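Local coordinates for LRR receptor-like serine/threonine-protein kinase RGI3 (PDB 5HZ0) that acts as a plant membrane receptor kinase for RGF peptide hormones, which maintain the root stem cell niche, its extracellular leucine-rich repeat domain binding the peptide, at residues 211-216 with 235-240; 174-179 with 199-204. The protein carries 5 engineered substitutions. All blocks are in the same frame, centred on the assembly; numbering follows the deposited sequence.

Contact 1: residues 211-216 with 235-240; sequences LYLYQN and LLLWQN
Y214 and W238 form an offset stack just past the parallel strands of successive coils of a leucine-rich repeat solenoid, ring planes 9° apart and the Y214 ring centroid 4.3 Å from that of the W238 five-membered ring. Both place CG between the backbone N and the carbonyl carbon (chi1 65° and 66°), the shared torsion turning both rings to the same side of the chain; Y214 CB sits over the indole, 3.5 Å from the five-membered ring centroid. Flat rings suit this row because they stack, while Y214 OH and W238 NE1 each hydrogen-bond the backbone of the bound peptide. Beside them, the branched end of L236 meets Y212 obliquely, CD1 to CD1 at 3.7 Å. On the core side, L211 and L235 point the same way, L211 CD2 lying 3.6 Å from L235 CD1. Backbone bonds tie the strands, as from L236 N to L211 O at 2.8 Å. Beyond them runs an asparagine ladder: N240 has both the amide N-H groups and the short reach to bridge carbonyls of two turns, bonding L237 O and, at 3.0 Å, L213 O. There N216 ND2, 2.7 Å from L213 O, approaches from the opposite face of the carbonyl plane.

Contact 2: residues 174-179 with 199-204; sequences LPASIG and PDEIGY
P199 and E201 rest against the backbone carbonyls of L174 and A176: the loops leading into the 3-10 turns of two consecutive coils meet at L174 and P199, the turns themselves at A176 and E201. Both sequences, LPASIG and PDEIGY, carry the proline and Ile-Gly pair of the plant-type leucine-rich repeat consensus. The compact ring of P199 lies along L174, with P199 CG 3.3 Å from L174 O and P199 CD 4.0 Å from L174 CB. E201 CB comes to 3.3 Å from A176 O; the chain then bends at chi2 (75°), bringing the carboxylate back alongside the small methyl of A176, with OE1 3.5 Å from A176 CB. Replacing E201 by an alanine would strip off CG and the carboxylate and is likely to leave the A176 methyl without its cover on this flank. Deeper in, I178 and I202 lie side by side and point the same way, I178 CG2 being 3.8 Å from I202 CG1, as suits branched apolar chains facing the core. G179 follows, and lacking a side chain it lets its CA pass close to E201 O, while Y204 CB packs against G179 O.

The N-H groups of I178, G179, I202, G203 and Y204 are used within their own turns, G179 N donating to A176 O at 3.0 Å. Further out, S177 OG is bonded to W152 O in the preceding coil, and D200 O accepts from T225 OG1 in the following one. The two segments thus meet through van der Waals contacts of carbon with carbon and with oxygen, and the fit depends on shape rather than on directional bonds.

How the contacts relate
Contact 1 and contact 2 occupy different sides of neighbouring coils, predicted repeats 10 and 11 for contact 1 and 8 and 9 for contact 2. Their centres are 16 Å apart, yet they touch through the apolar core: L211 CD2 of contact 1 lies 3.8 Å from I202 CD1 of contact 2, and L213 CD1 packs 4.0 Å from L174 CD1. Segment 199-204 leads on to the strand 210-212 that opens contact 1. Contact 1 carries part of the peptide-binding surface, with Y212, L213 and Y214 belonging to the recognition motif; contact 2 lies on the side away from these strands, with none of the recognition residues in its segments.

Contact 1: residues 211-216 with 235-240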
ATOM      1  N   LEU A 211      -8.300 -21.632   1.104  1.00  7.26           N
ATOM      2  CA  LEU A 211      -9.049 -21.078   2.222  1.00  4.69           C
ATOM      3  C   LEU A 211      -8.836 -19.552   2.309  1.00 11.12           C
ATOM      4  O   LEU A 211      -7.732 -19.099   2.592  1.00  3.08           O
ATOM      5  CB  LEU A 211      -8.630 -21.783   3.511  1.00  4.31           C
ATOM      6  CG  LEU A 211      -9.343 -21.341   4.799  1.00 14.43           C
ATOM      7  CD1 LEU A 211     -10.838 -21.441   4.638  1.00  3.53           C
ATOM      8  CD2 LEU A 211      -8.878 -22.178   5.986  1.00 11.55           C
ATOM      9  N   TYR A 212      -9.865 -18.763   1.986  1.00  3.86           N
ATOM     10  CA  TYR A 212      -9.748 -17.308   2.057  1.00  3.93           C
ATOM     11  C   TYR A 212     -10.739 -16.793   3.074  1.00 15.44           C
ATOM     12  O   TYR A 212     -11.933 -16.684   2.781  1.00  8.17           O
ATOM     13  CB  TYR A 212     -10.071 -16.645   0.707  1.00 11.64           C
ATOM     14  CG  TYR A 212      -9.401 -17.275  -0.520  1.00 11.35           C
ATOM     15  CD1 TYR A 212      -8.143 -17.869  -0.437  1.00 13.07           C
ATOM     16  CD2 TYR A 212     -10.032 -17.263  -1.755  1.00 13.15           C
ATOM     17  CE1 TYR A 212      -7.549 -18.435  -1.538  1.00 12.01           C
ATOM     18  CE2 TYR A 212      -9.447 -17.828  -2.865  1.00 12.47           C
ATOM     19  CZ  TYR A 212      -8.206 -18.408  -2.751  1.00 14.33           C
ATOM     20  OH  TYR A 212      -7.632 -18.972  -3.850  1.00 15.01           O
ATOM     21  N   LEU A 213     -10.231 -16.513   4.271  1.00 14.11           N
ATOM     22  CA  LEU A 213     -10.940 -15.845   5.359  1.00  4.65           C
ATOM     23  C   LEU A 213     -10.468 -14.426   5.677  1.00  7.78           C
ATOM     24  O   LEU A 213     -10.715 -13.928   6.774  1.00  5.42           O
ATOM     25  CB  LEU A 213     -10.982 -16.736   6.596  1.00  6.39           C
ATOM     26  CG  LEU A 213     -11.621 -18.081   6.240  1.00  6.35           C
ATOM     27  CD1 LEU A 213     -11.565 -19.057   7.394  1.00  3.53           C
ATOM     28  CD2 LEU A 213     -13.070 -17.862   5.754  1.00  6.52           C
ATOM     29  N   TYR A 214      -9.660 -13.828   4.816  1.00  8.74           N
ATOM     30  CA  TYR A 214      -9.045 -12.547   5.180  1.00 11.47           C
ATOM     31  C   TYR A 214     -10.025 -11.379   5.398  1.00 10.68           C
ATOM     32  O   TYR A 214     -11.180 -11.416   4.956  1.00  8.46           O
ATOM     33  CB  TYR A 214      -7.931 -12.166   4.200  1.00  7.76           C
ATOM     34  CG  TYR A 214      -8.373 -11.893   2.776  1.00  5.16           C
ATOM     35  CD1 TYR A 214      -8.469 -12.922   1.843  1.00  4.01           C
ATOM     36  CD2 TYR A 214      -8.655 -10.607   2.358  1.00  4.42           C
ATOM     37  CE1 TYR A 214      -8.853 -12.665   0.537  1.00  6.44           C
ATOM     38  CE2 TYR A 214      -9.033 -10.344   1.061  1.00 15.70           C
ATOM     39  CZ  TYR A 214      -9.133 -11.372   0.156  1.00  5.03           C
ATOM     40  OH  TYR A 214      -9.517 -11.086  -1.127  1.00  8.67           O
ATOM     41  N   GLN A 215      -9.561 -10.361   6.125  1.00  8.11           N
ATOM     42  CA  GLN A 215     -10.372  -9.175   6.431  1.00  4.56           C
ATOM     43  C   GLN A 215     -11.700  -9.461   7.142  1.00  4.98           C
ATOM     44  O   GLN A 215     -12.763  -9.028   6.722  1.00  5.69           O
ATOM     45  CB  GLN A 215     -10.588  -8.337   5.180  1.00  5.12           C
ATOM     46  CG  GLN A 215      -9.319  -7.665   4.721  1.00 13.02           C
ATOM     47  CD  GLN A 215      -9.556  -6.707   3.596  1.00 11.66           C
ATOM     48  OE1 GLN A 215     -10.283  -7.019   2.655  1.00 11.26           O
ATOM     49  NE2 GLN A 215      -8.952  -5.526   3.683  1.00  5.33           N
ATOM     50  N   ASN A 216     -11.615 -10.207   8.230  1.00  8.65           N
ATOM     51  CA  ASN A 216     -12.738 -10.421   9.127  1.00  4.88           C
ATOM     52  C   ASN A 216     -12.209 -10.139  10.515  1.00  9.50           C
ATOM     53  O   ASN A 216     -11.162  -9.511  10.658  1.00  7.63           O
ATOM     54  CB  ASN A 216     -13.276 -11.842   9.048  1.00 15.06           C
ATOM     55  CG  ASN A 216     -13.904 -12.150   7.712  1.00 14.74           C
ATOM     56  OD1 ASN A 216     -15.025 -11.731   7.441  1.00  8.12           O
ATOM     57  ND2 ASN A 216     -13.181 -12.889   6.864  1.00  5.10           N
ATOM     58  N   LEU A 235      -3.612 -20.397   1.425  1.00  2.04           N
ATOM     59  CA  LEU A 235      -4.237 -20.076   2.690  1.00 16.60           C
ATOM     60  C   LEU A 235      -4.158 -18.546   2.884  1.00  9.84           C
ATOM     61  O   LEU A 235      -3.086 -18.002   3.156  1.00  3.66           O
ATOM     62  CB  LEU A 235      -3.488 -20.843   3.784  1.00  2.00           C
ATOM     63  CG  LEU A 235      -4.067 -21.008   5.184  1.00 18.81           C
ATOM     64  CD1 LEU A 235      -5.426 -21.681   5.149  1.00 19.40           C
ATOM     65  CD2 LEU A 235      -3.103 -21.797   6.063  1.00 12.31           C
ATOM     66  N   LEU A 236      -5.280 -17.846   2.736  1.00  5.74           N
ATOM     67  CA  LEU A 236      -5.267 -16.408   3.030  1.00 11.00           C
ATOM     68  C   LEU A 236      -6.099 -16.156   4.272  1.00 12.96           C
ATOM     69  O   LEU A 236      -7.335 -16.106   4.219  1.00 13.76           O
ATOM     70  CB  LEU A 236      -5.828 -15.588   1.856  1.00 12.44           C
ATOM     71  CG  LEU A 236      -5.077 -15.637   0.521  1.00 15.40           C
ATOM     72  CD1 LEU A 236      -5.865 -14.945  -0.589  1.00 16.18           C
ATOM     73  CD2 LEU A 236      -3.703 -15.017   0.657  1.00 13.24           C
ATOM     74  N   LEU A 237      -5.423 -15.855   5.360  1.00 14.31           N
ATOM     75  CA  LEU A 237      -6.009 -15.575   6.652  1.00  8.61           C
ATOM     76  C   LEU A 237      -5.693 -14.159   7.142  1.00 11.31           C
ATOM     77  O   LEU A 237      -5.881 -13.837   8.266  1.00  2.12           O
ATOM     78  CB  LEU A 237      -5.527 -16.655   7.633  1.00  3.23           C
ATOM     79  CG  LEU A 237      -5.816 -18.142   7.469  1.00  2.00           C
ATOM     80  CD1 LEU A 237      -5.468 -18.805   8.655  1.00  2.45           C
ATOM     81  CD2 LEU A 237      -7.216 -18.442   7.179  1.00 13.93           C
ATOM     82  N   TRP A 238      -5.187 -13.337   6.265  1.00  6.52           N
ATOM     83  CA  TRP A 238      -4.728 -11.999   6.611  1.00 13.82           C
ATOM     84  C   TRP A 238      -5.788 -10.979   7.104  1.00 12.03           C
ATOM     85  O   TRP A 238      -6.873 -10.874   6.575  1.00 15.51           O
ATOM     86  CB  TRP A 238      -3.796 -11.355   5.525  1.00  2.24           C
ATOM     87  CG  TRP A 238      -4.410 -11.056   4.198  1.00  7.66           C
ATOM     88  CD1 TRP A 238      -4.576 -11.919   3.201  1.00  8.86           C
ATOM     89  CD2 TRP A 238      -4.934  -9.829   3.735  1.00  7.78           C
ATOM     90  NE1 TRP A 238      -5.149 -11.342   2.160  1.00  8.92           N
ATOM     91  CE2 TRP A 238      -5.363 -10.039   2.440  1.00  8.62           C
ATOM     92  CE3 TRP A 238      -5.066  -8.554   4.283  1.00  6.72           C
ATOM     93  CZ2 TRP A 238      -5.947  -9.051   1.681  1.00  7.21           C
ATOM     94  CZ3 TRP A 238      -5.599  -7.582   3.533  1.00  3.50           C
ATOM     95  CH2 TRP A 238      -6.044  -7.821   2.241  1.00  5.91           C
ATOM     96  N   GLN A 239      -5.360 -10.165   8.057  1.00  6.63           N
ATOM     97  CA  GLN A 239      -6.168  -9.150   8.707  1.00 12.92           C
ATOM     98  C   GLN A 239      -7.398  -9.598   9.517  1.00  2.77           C
ATOM     99  O   GLN A 239      -8.482  -9.360   9.190  1.00  5.78           O
ATOM    100  CB  GLN A 239      -6.515  -8.091   7.700  1.00 13.36           C
ATOM    101  CG  GLN A 239      -7.076  -6.914   8.265  1.00 21.23           C
ATOM    102  CD  GLN A 239      -7.199  -5.811   7.316  1.00 22.75           C
ATOM    103  OE1 GLN A 239      -6.231  -5.341   6.766  1.00 32.42           O
ATOM    104  NE2 GLN A 239      -8.383  -5.346   7.152  1.00 11.49           N
ATOM    105  N   ASN A 240      -7.091 -10.323  10.557  1.00  7.57           N
ATOM    106  CA  ASN A 240      -7.990 -10.937  11.501  1.00  2.47           C
ATOM    107  C   ASN A 240      -7.399 -10.755  12.886  1.00  4.61           C
ATOM    108  O   ASN A 240      -6.480 -10.066  13.030  1.00 10.32           O
ATOM    109  CB  ASN A 240      -8.196 -12.410  11.137  1.00  2.43           C
ATOM    110  CG  ASN A 240      -9.250 -12.606  10.113  1.00  6.50           C
ATOM    111  OD1 ASN A 240     -10.341 -12.404  10.379  1.00  4.11           O
ATOM    112  ND2 ASN A 240      -8.904 -13.002   8.948  1.00  2.85           N
TER

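Contact 2: residues 174-179 with 199-204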
ATOM      1  N   LEU A 174     -17.885 -19.726  11.736  1.00 11.78           N
ATOM      2  CA  LEU A 174     -18.245 -20.728  10.747  1.00  8.35           C
ATOM      3  C   LEU A 174     -18.622 -21.977  11.502  1.00  8.06           C
ATOM      4  O   LEU A 174     -17.909 -22.383  12.412  1.00  8.14           O
ATOM      5  CB  LEU A 174     -17.065 -21.032   9.828  1.00 10.94           C
ATOM      6  CG  LEU A 174     -16.514 -19.882   9.001  1.00 11.13           C
ATOM      7  CD1 LEU A 174     -15.304 -20.352   8.238  1.00 11.80           C
ATOM      8  CD2 LEU A 174     -17.586 -19.378   8.061  1.00 16.53           C
ATOM      9  N   PRO A 175     -19.745 -22.598  11.127  1.00 13.81           N
ATOM     10  CA  PRO A 175     -20.265 -23.755  11.865  1.00 10.26           C
ATOM     11  C   PRO A 175     -19.353 -24.970  11.730  1.00 18.92           C
ATOM     12  O   PRO A 175     -18.697 -25.127  10.706  1.00 16.50           O
ATOM     13  CB  PRO A 175     -21.596 -24.038  11.172  1.00  9.02           C
ATOM     14  CG  PRO A 175     -21.411 -23.519   9.778  1.00 10.88           C
ATOM     15  CD  PRO A 175     -20.536 -22.302   9.919  1.00  6.82           C
ATOM     16  N   ALA A 176     -19.331 -25.823  12.750  1.00 21.24           N
ATOM     17  CA  ALA A 176     -18.553 -27.054  12.733  1.00 15.43           C
ATOM     18  C   ALA A 176     -19.049 -27.953  11.592  1.00 17.39           C
ATOM     19  O   ALA A 176     -18.328 -28.828  11.091  1.00 16.55           O
ATOM     20  CB  ALA A 176     -18.662 -27.752  14.083  1.00  4.70           C
ATOM     21  N   SER A 177     -20.278 -27.672  11.164  1.00 16.37           N
ATOM     22  CA  SER A 177     -20.914 -28.280  10.002  1.00 14.20           C
ATOM     23  C   SER A 177     -20.000 -28.304   8.786  1.00 13.41           C
ATOM     24  O   SER A 177     -20.074 -29.208   7.969  1.00 11.62           O
ATOM     25  CB  SER A 177     -22.109 -27.418   9.613  1.00 19.06           C
ATOM     26  OG  SER A 177     -23.308 -27.937  10.124  1.00 29.84           O
ATOM     27  N   ILE A 178     -19.167 -27.278   8.659  1.00 12.09           N
ATOM     28  CA  ILE A 178     -18.301 -27.130   7.508  1.00 10.76           C
ATOM     29  C   ILE A 178     -17.435 -28.367   7.292  1.00 11.45           C
ATOM     30  O   ILE A 178     -17.145 -28.707   6.151  1.00 13.03           O
ATOM     31  CB  ILE A 178     -17.463 -25.822   7.573  1.00 22.04           C
ATOM     32  CG1 ILE A 178     -17.439 -25.160   6.200  1.00 26.98           C
ATOM     33  CG2 ILE A 178     -16.053 -26.058   8.120  1.00 14.23           C
ATOM     34  CD1 ILE A 178     -18.799 -24.708   5.749  1.00 33.83           C
ATOM     35  N   GLY A 179     -17.081 -29.069   8.370  1.00  8.04           N
ATOM     36  CA  GLY A 179     -16.280 -30.280   8.247  1.00  5.88           C
ATOM     37  C   GLY A 179     -16.938 -31.462   7.516  1.00 13.17           C
ATOM     38  O   GLY A 179     -16.287 -32.478   7.213  1.00 10.75           O
ATOM     39  N   PRO A 199     -13.241 -23.161  12.981  1.00  7.16           N
ATOM     40  CA  PRO A 199     -13.503 -24.422  13.684  1.00  3.07           C
ATOM     41  C   PRO A 199     -12.513 -25.513  13.272  1.00  7.14           C
ATOM     42  O   PRO A 199     -12.172 -25.631  12.093  1.00  9.36           O
ATOM     43  CB  PRO A 199     -14.918 -24.791  13.231  1.00  3.58           C
ATOM     44  CG  PRO A 199     -15.084 -24.102  11.910  1.00  6.95           C
ATOM     45  CD  PRO A 199     -14.227 -22.873  11.923  1.00  3.58           C
ATOM     46  N   ASP A 200     -12.077 -26.310  14.240  1.00  5.26           N
ATOM     47  CA  ASP A 200     -11.183 -27.428  13.988  1.00 14.38           C
ATOM     48  C   ASP A 200     -11.737 -28.416  12.969  1.00 14.99           C
ATOM     49  O   ASP A 200     -10.976 -29.013  12.191  1.00  9.56           O
ATOM     50  CB  ASP A 200     -10.835 -28.139  15.291  1.00 13.91           C
ATOM     51  CG  ASP A 200      -9.933 -27.309  16.165  1.00 26.66           C
ATOM     52  OD1 ASP A 200     -10.455 -26.462  16.912  1.00 35.23           O
ATOM     53  OD2 ASP A 200      -8.698 -27.484  16.087  1.00 33.79           O
ATOM     54  N   GLU A 201     -13.058 -28.552  12.945  1.00 11.09           N
ATOM     55  CA  GLU A 201     -13.716 -29.453  11.999  1.00 11.65           C
ATOM     56  C   GLU A 201     -13.354 -29.175  10.544  1.00 12.34           C
ATOM     57  O   GLU A 201     -13.582 -30.018   9.696  1.00 20.47           O
ATOM     58  CB  GLU A 201     -15.237 -29.412  12.163  1.00 17.68           C
ATOM     59  CG  GLU A 201     -15.735 -29.975  13.490  1.00 18.81           C
ATOM     60  CD  GLU A 201     -15.504 -29.040  14.663  1.00 16.57           C
ATOM     61  OE1 GLU A 201     -15.225 -27.837  14.441  1.00  9.22           O
ATOM     62  OE2 GLU A 201     -15.599 -29.521  15.813  1.00 23.45           O
ATOM     63  N   ILE A 202     -12.799 -28.001  10.246  1.00  8.91           N
ATOM     64  CA  ILE A 202     -12.405 -27.687   8.874  1.00  8.34           C
ATOM     65  C   ILE A 202     -11.303 -28.626   8.377  1.00 14.25           C
ATOM     66  O   ILE A 202     -11.081 -28.763   7.166  1.00 13.53           O
ATOM     67  CB  ILE A 202     -11.955 -26.214   8.694  1.00 12.64           C
ATOM     68  CG1 ILE A 202     -12.343 -25.724   7.293  1.00 13.28           C
ATOM     69  CG2 ILE A 202     -10.452 -26.070   8.901  1.00 15.65           C
ATOM     70  CD1 ILE A 202     -11.818 -24.379   6.930  1.00  7.57           C
ATOM     71  N   GLY A 203     -10.624 -29.274   9.317  1.00  2.45           N
ATOM     72  CA  GLY A 203      -9.625 -30.264   8.990  1.00 16.35           C
ATOM     73  C   GLY A 203     -10.212 -31.542   8.405  1.00 13.42           C
ATOM     74  O   GLY A 203      -9.465 -32.404   7.942  1.00 13.10           O
ATOM     75  N   TYR A 204     -11.539 -31.666   8.447  1.00 11.22           N
ATOM     76  CA  TYR A 204     -12.247 -32.818   7.888  1.00 11.20           C
ATOM     77  C   TYR A 204     -12.555 -32.630   6.403  1.00 14.15           C
ATOM     78  O   TYR A 204     -13.052 -33.548   5.755  1.00 16.35           O
ATOM     79  CB  TYR A 204     -13.571 -33.081   8.634  1.00  6.24           C
ATOM     80  CG  TYR A 204     -13.423 -33.753   9.988  1.00  7.58           C
ATOM     81  CD1 TYR A 204     -12.682 -34.915  10.131  1.00  2.84           C
ATOM     82  CD2 TYR A 204     -14.021 -33.207  11.134  1.00 10.04           C
ATOM     83  CE1 TYR A 204     -12.543 -35.522  11.359  1.00 17.33           C
ATOM     84  CE2 TYR A 204     -13.885 -33.813  12.371  1.00  6.64           C
ATOM     85  CZ  TYR A 204     -13.144 -34.969  12.478  1.00 15.03           C
ATOM     86  OH  TYR A 204     -12.992 -35.585  13.698  1.00 19.07           O
TER